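Local structure of extracellular protein containing a SCP domain (Bacillus anthracis, 4IFA) at residues V111-P115 and Y116-E120; G271-G274 and D275-R279. The protein is of unknown function but is an extracellular protein with a CAP-associated N-terminal region and an SCP (CAP-type) domain, and may contribute to virulence. All coordinates share one frame; numbering follows the deposited sequence.

Contact 1: V111-P115 and Y116-E120; sequences VKVPP and YYINE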
ATOM      1  N   VAL A 111      14.659   1.607   5.504  1.00 19.86           N
ATOM      2  CA  VAL A 111      14.061   2.689   6.305  1.00 18.98           C
ATOM      3  C   VAL A 111      13.954   2.262   7.771  1.00 20.03           C
ATOM      4  O   VAL A 111      13.469   1.167   8.069  1.00 20.11           O
ATOM      5  CB  VAL A 111      12.673   3.045   5.794  1.00 19.38           C
ATOM      6  CG1 VAL A 111      12.007   4.138   6.627  1.00 20.34           C
ATOM      7  CG2 VAL A 111      12.759   3.493   4.282  1.00 20.10           C
ATOM      8  N   LYS A 112      14.404   3.112   8.672  0.50 20.22           N
ATOM      9  CA  LYS A 112      14.359   2.812  10.095  0.50 20.33           C
ATOM     10  C   LYS A 112      12.924   2.811  10.617  0.50 20.26           C
ATOM     11  O   LYS A 112      12.153   3.772  10.433  0.50 20.09           O
ATOM     12  CB  LYS A 112      15.181   3.840  10.881  0.50 21.72           C
ATOM     13  CG  LYS A 112      16.654   3.957  10.462  0.50 22.40           C
ATOM     14  CD  LYS A 112      17.366   2.613  10.369  0.50 23.93           C
ATOM     15  CE  LYS A 112      18.884   2.784  10.138  0.50 26.90           C
ATOM     16  NZ  LYS A 112      19.577   1.484  10.179  0.50 27.77           N
ATOM     17  N   VAL A 113      12.560   1.713  11.276  1.00 19.17           N
ATOM     18  CA  VAL A 113      11.251   1.565  11.899  1.00 19.29           C
ATOM     19  C   VAL A 113      11.381   0.974  13.320  1.00 20.03           C
ATOM     20  O   VAL A 113      10.664   0.020  13.681  1.00 19.63           O
ATOM     21  CB  VAL A 113      10.322   0.725  11.011  1.00 19.77           C
ATOM     22  CG1 VAL A 113       9.925   1.526   9.730  1.00 20.57           C
ATOM     23  CG2 VAL A 113      10.934  -0.630  10.631  1.00 19.45           C
ATOM     24  N   PRO A 114      12.306   1.512  14.132  1.00 20.41           N
ATOM     25  CA  PRO A 114      12.477   0.956  15.482  1.00 20.75           C
ATOM     26  C   PRO A 114      11.147   0.925  16.230  1.00 20.65           C
ATOM     27  O   PRO A 114      10.354   1.845  16.098  1.00 22.57           O
ATOM     28  CB  PRO A 114      13.503   1.880  16.126  1.00 22.34           C
ATOM     29  CG  PRO A 114      13.328   3.181  15.465  1.00 22.76           C
ATOM     30  CD  PRO A 114      13.031   2.807  13.999  1.00 21.70           C
ATOM     31  N   PRO A 115      10.918  -0.108  17.064  1.00 19.62           N
ATOM     32  CA  PRO A 115      11.856  -1.187  17.456  1.00 18.10           C
ATOM     33  C   PRO A 115      11.954  -2.375  16.540  1.00 18.86           C
ATOM     34  O   PRO A 115      12.577  -3.362  16.908  1.00 19.07           O
ATOM     35  CB  PRO A 115      11.312  -1.605  18.820  1.00 19.94           C
ATOM     36  CG  PRO A 115       9.798  -1.445  18.604  1.00 21.22           C
ATOM     37  CD  PRO A 115       9.625  -0.230  17.780  1.00 20.42           C
ATOM     38  N   TYR A 116      11.419  -2.240  15.322  1.00 18.69           N
ATOM     39  CA  TYR A 116      11.419  -3.298  14.345  1.00 18.48           C
ATOM     40  C   TYR A 116      12.438  -3.017  13.243  1.00 18.42           C
ATOM     41  O   TYR A 116      13.151  -2.003  13.290  1.00 19.19           O
ATOM     42  CB  TYR A 116      10.019  -3.448  13.719  1.00 18.41           C
ATOM     43  CG  TYR A 116       8.886  -3.411  14.707  1.00 19.21           C
ATOM     44  CD1 TYR A 116       8.719  -4.420  15.640  1.00 19.92           C
ATOM     45  CD2 TYR A 116       8.023  -2.316  14.763  1.00 20.80           C
ATOM     46  CE1 TYR A 116       7.679  -4.361  16.594  1.00 20.95           C
ATOM     47  CE2 TYR A 116       7.002  -2.262  15.712  1.00 22.29           C
ATOM     48  CZ  TYR A 116       6.845  -3.303  16.610  1.00 23.18           C
ATOM     49  OH  TYR A 116       5.838  -3.296  17.584  1.00 28.05           O
ATOM     50  N   TYR A 117      12.501  -3.936  12.264  1.00 18.56           N
ATOM     51  CA  TYR A 117      13.210  -3.696  11.000  1.00 18.03           C
ATOM     52  C   TYR A 117      12.407  -4.354   9.889  1.00 18.85           C
ATOM     53  O   TYR A 117      11.767  -5.368  10.140  1.00 18.79           O
ATOM     54  CB  TYR A 117      14.661  -4.149  10.985  1.00 19.18           C
ATOM     55  CG  TYR A 117      14.877  -5.622  11.173  1.00 18.50           C
ATOM     56  CD1 TYR A 117      15.131  -6.443  10.111  1.00 20.77           C
ATOM     57  CD2 TYR A 117      14.946  -6.162  12.436  1.00 20.42           C
ATOM     58  CE1 TYR A 117      15.383  -7.779  10.294  1.00 21.00           C
ATOM     59  CE2 TYR A 117      15.189  -7.504  12.628  1.00 21.71           C
ATOM     60  CZ  TYR A 117      15.409  -8.301  11.558  1.00 21.10           C
ATOM     61  OH  TYR A 117      15.656  -9.672  11.727  1.00 24.42           O
ATOM     62  N   ILE A 118      12.448  -3.793   8.676  1.00 19.02           N
ATOM     63  CA  ILE A 118      11.778  -4.418   7.532  1.00 18.99           C
ATOM     64  C   ILE A 118      12.557  -5.699   7.280  1.00 18.85           C
ATOM     65  O   ILE A 118      13.789  -5.666   7.157  1.00 20.50           O
ATOM     66  CB  ILE A 118      11.778  -3.487   6.312  1.00 18.39           C
ATOM     67  CG1 ILE A 118      11.008  -2.196   6.602  1.00 18.85           C
ATOM     68  CG2 ILE A 118      11.233  -4.192   5.090  1.00 19.81           C
ATOM     69  CD1 ILE A 118       9.491  -2.356   6.831  1.00 20.89           C
ATOM     70  N   ASN A 119      11.824  -6.835   7.244  1.00 18.21           N
ATOM     71  CA  ASN A 119      12.266  -8.227   7.073  1.00 19.89           C
ATOM     72  C   ASN A 119      12.156  -9.011   8.393  1.00 18.93           C
ATOM     73  O   ASN A 119      12.327 -10.231   8.391  1.00 20.06           O
ATOM     74  CB  ASN A 119      13.726  -8.395   6.599  1.00 20.48           C
ATOM     75  CG  ASN A 119      14.039  -7.783   5.254  1.00 22.78           C
ATOM     76  OD1 ASN A 119      13.160  -7.470   4.485  1.00 25.20           O
ATOM     77  ND2 ASN A 119      15.355  -7.647   4.981  1.00 26.15           N
ATOM     78  N   GLU A 120      11.888  -8.347   9.497  1.00 18.60           N
ATOM     79  CA  GLU A 120      11.843  -9.026  10.797  1.00 19.37           C
ATOM     80  C   GLU A 120      10.766 -10.089  10.862  1.00 18.32           C
ATOM     81  O   GLU A 120       9.652  -9.902  10.345  1.00 18.55           O
ATOM     82  CB  GLU A 120      11.644  -8.004  11.921  1.00 18.86           C
ATOM     83  CG  GLU A 120      11.877  -8.565  13.330  1.00 20.28           C
ATOM     84  CD  GLU A 120      11.889  -7.523  14.418  1.00 20.13           C
ATOM     85  OE1 GLU A 120      11.474  -6.383  14.189  1.00 21.32           O
ATOM     86  OE2 GLU A 120      12.396  -7.878  15.534  1.00 23.86           O
TER
HETATM   87  O   HOH W   1      14.169  -1.457   7.942  1.00 21.48           O
HETATM   88  O   HOH W   2      14.660  -0.221  11.912  1.00 19.81           O
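Tyr116 lays its ring against the pyrrolidine of Pro115, and the two side chains run side by side in the same direction. Starting from the backbone, CB of Tyr116 sits 3.5 Å from O of Val113. With CG turned beside the backbone N and anti to the carbonyl carbon (chi1 -45°), the ring swings back over the proline it follows. Its CG and CD1 lie against the carbonyl carbon of Pro115. Tyr116 CE2 is 3.9 Å from Pro115 CD, with CD2 beside the same atom, while CE1 and CZ meet Pro115 CG. The outcome is a CH-pi contact: CG of Pro115 stands 4.0 Å from the Tyr116 ring centroid, only 9° off the ring normal.

The peptide bond before Pro115 is cis, and Val113 to Tyr116 form a type VI turn closed by Tyr116 N donating to Val113 O at 2.9 Å. CG2 of Val113 packs against CG1 of Ile118, and one water joins Val113 N to Tyr116 O while another joins Val111 O to Ile118 N.

In the type II turn from Tyr117 to Glu120, Tyr117 N makes a rather long, bent hydrogen bond (3.3 Å, 140°) to Glu120 OE1. The loop links strand 100-106 to helix 122-128, and Asn119 and Glu120 are backbone-bonded to Leu177 of strand 176-183. Lys128 of the helix forms a salt bridge with Glu120 OE2 and a hydrogen bond with Pro115 O. One ammonium group thus ties both turns to the helix that follows, and its charge probably helps to stabilise the Glu120 carboxylate.

Contact 2: G271-G274 and D275-R279; sequences GTLG and DRLQR
Arg276 N donates to Thr272 O at 3.0 Å, the opening backbone bond of helix 273-279. Beside it, the side chains of Thr272 and Asp275 exchange bonds with each other's backbones. Asp275 N gives its hydrogen to OG1 of Thr272 at 3.1 Å in a nearly straight bond (166°). In return, Thr272 N donates to OD2 of Asp275 at 3.2 Å, arriving from above the carboxylate plane. A chi1 of 61° puts the threonine hydroxyl between the backbone N and the carbonyl carbon, where it faces Asp275 N. This reciprocal pair is a capping box with Thr272 as the N-cap, and it satisfies amide groups that the helix itself cannot serve. The carboxylate near the N-terminus is also well placed to interact favourably with the helix dipole. Gly271 CA lies 3.4 Å from OD2 of Asp275, in close touch with the same carboxylate.

Arg276 bends at its third torsion (chi3 -69°) and folds its guanidinium back over the cap. One face of the group covers Leu273 CA, which stands 3.6 Å from the plane toward its rim. Its nitrogens are held from beyond the helix: NH1 of Arg276 makes a hydrogen bond to His265 O, and NH2 forms a salt bridge with Glu289 on strand 286-293. One turn apart, CG of Leu273 meets CD1 of Leu277 at 3.9 Å, the two leucines facing that strand and strand 331-338, while Leu277 also touches Val249 on helix 244-260.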
ATOM      1  N   GLY A 271     -15.656  -9.756 -22.379  1.00 30.15           N
ATOM      2  CA  GLY A 271     -14.800 -10.930 -22.514  1.00 30.96           C
ATOM      3  C   GLY A 271     -13.688 -11.167 -21.507  1.00 28.39           C
ATOM      4  O   GLY A 271     -13.739 -10.690 -20.377  1.00 27.76           O
ATOM      5  N   THR A 272     -12.691 -11.941 -21.934  1.00 28.27           N
ATOM      6  CA  THR A 272     -11.567 -12.366 -21.149  1.00 27.72           C
ATOM      7  C   THR A 272     -10.493 -11.301 -21.112  1.00 25.76           C
ATOM      8  O   THR A 272     -10.559 -10.266 -21.804  1.00 25.95           O
ATOM      9  CB  THR A 272     -10.911 -13.610 -21.815  1.00 29.12           C
ATOM     10  OG1 THR A 272     -10.463 -13.243 -23.129  1.00 30.46           O
ATOM     11  CG2 THR A 272     -11.940 -14.785 -21.957  1.00 30.93           C
ATOM     12  N   LEU A 273      -9.522 -11.519 -20.239  1.00 25.79           N
ATOM     13  CA  LEU A 273      -8.334 -10.632 -20.195  1.00 23.91           C
ATOM     14  C   LEU A 273      -7.736 -10.449 -21.622  1.00 26.01           C
ATOM     15  O   LEU A 273      -7.464  -9.347 -22.075  1.00 26.00           O
ATOM     16  CB  LEU A 273      -7.288 -11.192 -19.223  1.00 24.47           C
ATOM     17  CG  LEU A 273      -5.974 -10.421 -19.212  1.00 22.26           C
ATOM     18  CD1 LEU A 273      -6.133  -8.986 -18.725  1.00 24.08           C
ATOM     19  CD2 LEU A 273      -4.984 -11.241 -18.363  1.00 24.76           C
ATOM     20  N   GLY A 274      -7.558 -11.556 -22.322  1.00 26.77           N
ATOM     21  CA  GLY A 274      -7.031 -11.505 -23.688  1.00 28.87           C
ATOM     22  C   GLY A 274      -7.869 -10.626 -24.615  1.00 28.51           C
ATOM     23  O   GLY A 274      -7.332  -9.822 -25.394  1.00 29.32           O
ATOM     24  N   ASP A 275      -9.192 -10.790 -24.564  1.00 29.06           N
ATOM     25  CA  ASP A 275     -10.076  -9.950 -25.381  1.00 29.36           C
ATOM     26  C   ASP A 275      -9.882  -8.464 -25.064  1.00 28.72           C
ATOM     27  O   ASP A 275      -9.836  -7.625 -25.946  1.00 30.39           O
ATOM     28  CB  ASP A 275     -11.553 -10.304 -25.126  1.00 30.80           C
ATOM     29  CG  ASP A 275     -11.942 -11.701 -25.593  1.00 32.53           C
ATOM     30  OD1 ASP A 275     -11.289 -12.262 -26.522  1.00 37.71           O
ATOM     31  OD2 ASP A 275     -12.958 -12.243 -25.101  1.00 33.19           O
ATOM     32  N   ARG A 276      -9.794  -8.139 -23.767  1.00 26.68           N
ATOM     33  CA  ARG A 276      -9.648  -6.755 -23.370  1.00 26.61           C
ATOM     34  C   ARG A 276      -8.323  -6.125 -23.855  1.00 26.07           C
ATOM     35  O   ARG A 276      -8.268  -4.947 -24.277  1.00 27.49           O
ATOM     36  CB  ARG A 276      -9.776  -6.635 -21.853  1.00 25.34           C
ATOM     37  CG  ARG A 276     -11.147  -7.035 -21.315  1.00 26.83           C
ATOM     38  CD  ARG A 276     -11.278  -6.659 -19.853  1.00 24.96           C
ATOM     39  NE  ARG A 276     -10.463  -7.402 -18.889  1.00 23.85           N
ATOM     40  CZ  ARG A 276     -10.805  -8.571 -18.345  1.00 24.32           C
ATOM     41  NH1 ARG A 276     -11.908  -9.213 -18.756  1.00 24.31           N
ATOM     42  NH2 ARG A 276     -10.051  -9.120 -17.412  1.00 23.44           N
ATOM     43  N   LEU A 277      -7.239  -6.867 -23.671  1.00 27.22           N
ATOM     44  CA  LEU A 277      -5.902  -6.371 -24.069  1.00 27.41           C
ATOM     45  C   LEU A 277      -5.844  -6.139 -25.583  1.00 29.22           C
ATOM     46  O   LEU A 277      -5.376  -5.093 -26.043  1.00 30.35           O
ATOM     47  CB  LEU A 277      -4.794  -7.319 -23.586  1.00 27.14           C
ATOM     48  CG  LEU A 277      -4.558  -7.311 -22.067  1.00 26.96           C
ATOM     49  CD1 LEU A 277      -3.711  -8.533 -21.709  1.00 26.88           C
ATOM     50  CD2 LEU A 277      -3.928  -5.996 -21.595  1.00 25.64           C
ATOM     51  N   GLN A 278      -6.345  -7.098 -26.339  1.00 29.84           N
ATOM     52  CA  GLN A 278      -6.455  -6.961 -27.785  1.00 32.18           C
ATOM     53  C   GLN A 278      -7.263  -5.700 -28.163  1.00 32.62           C
ATOM     54  O   GLN A 278      -6.898  -4.959 -29.082  1.00 35.18           O
ATOM     55  CB  GLN A 278      -7.122  -8.206 -28.370  1.00 33.06           C
ATOM     56  CG  GLN A 278      -7.220  -8.206 -29.897  1.00 37.60           C
ATOM     57  CD  GLN A 278      -8.003  -9.392 -30.444  1.00 40.10           C
ATOM     58  OE1 GLN A 278      -9.046  -9.790 -29.886  1.00 40.74           O
ATOM     59  NE2 GLN A 278      -7.546  -9.926 -31.575  1.00 45.11           N
ATOM     60  N   ARG A 279      -8.405  -5.488 -27.500  1.00 31.95           N
ATOM     61  CA  ARG A 279      -9.230  -4.308 -27.762  1.00 32.65           C
ATOM     62  C   ARG A 279      -8.492  -2.990 -27.492  1.00 33.32           C
ATOM     63  O   ARG A 279      -8.718  -1.994 -28.187  1.00 34.77           O
ATOM     64  CB  ARG A 279     -10.532  -4.400 -26.940  1.00 32.57           C
ATOM     65  CG  ARG A 279     -11.586  -3.376 -27.278  1.00 34.23           C
ATOM     66  CD  ARG A 279     -12.883  -3.631 -26.515  1.00 33.29           C
ATOM     67  NE  ARG A 279     -13.512  -4.919 -26.843  1.00 34.06           N
ATOM     68  CZ  ARG A 279     -13.638  -5.978 -26.036  1.00 33.18           C
ATOM     69  NH1 ARG A 279     -13.215  -5.966 -24.789  1.00 30.66           N
ATOM     70  NH2 ARG A 279     -14.203  -7.090 -26.485  1.00 32.26           N
TER

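Contacts 1 and 2 belong to different family regions of one chain, the CAP-associated N-terminal range and the cysteine-rich secretory protein range. They do not touch: their centres are 42 Å apart and their nearest atoms about 29 Å apart. They lie on opposite sides of the chain's centre; the centre of contact 1 is about 17 Å, and that of contact 2 about 27 Å, from the centre of the chain. Both show how a short run of chain shapes itself locally, one by reversing direction, the other by starting a helix. Each is tied to the secondary structure of its own region, and neither to the other.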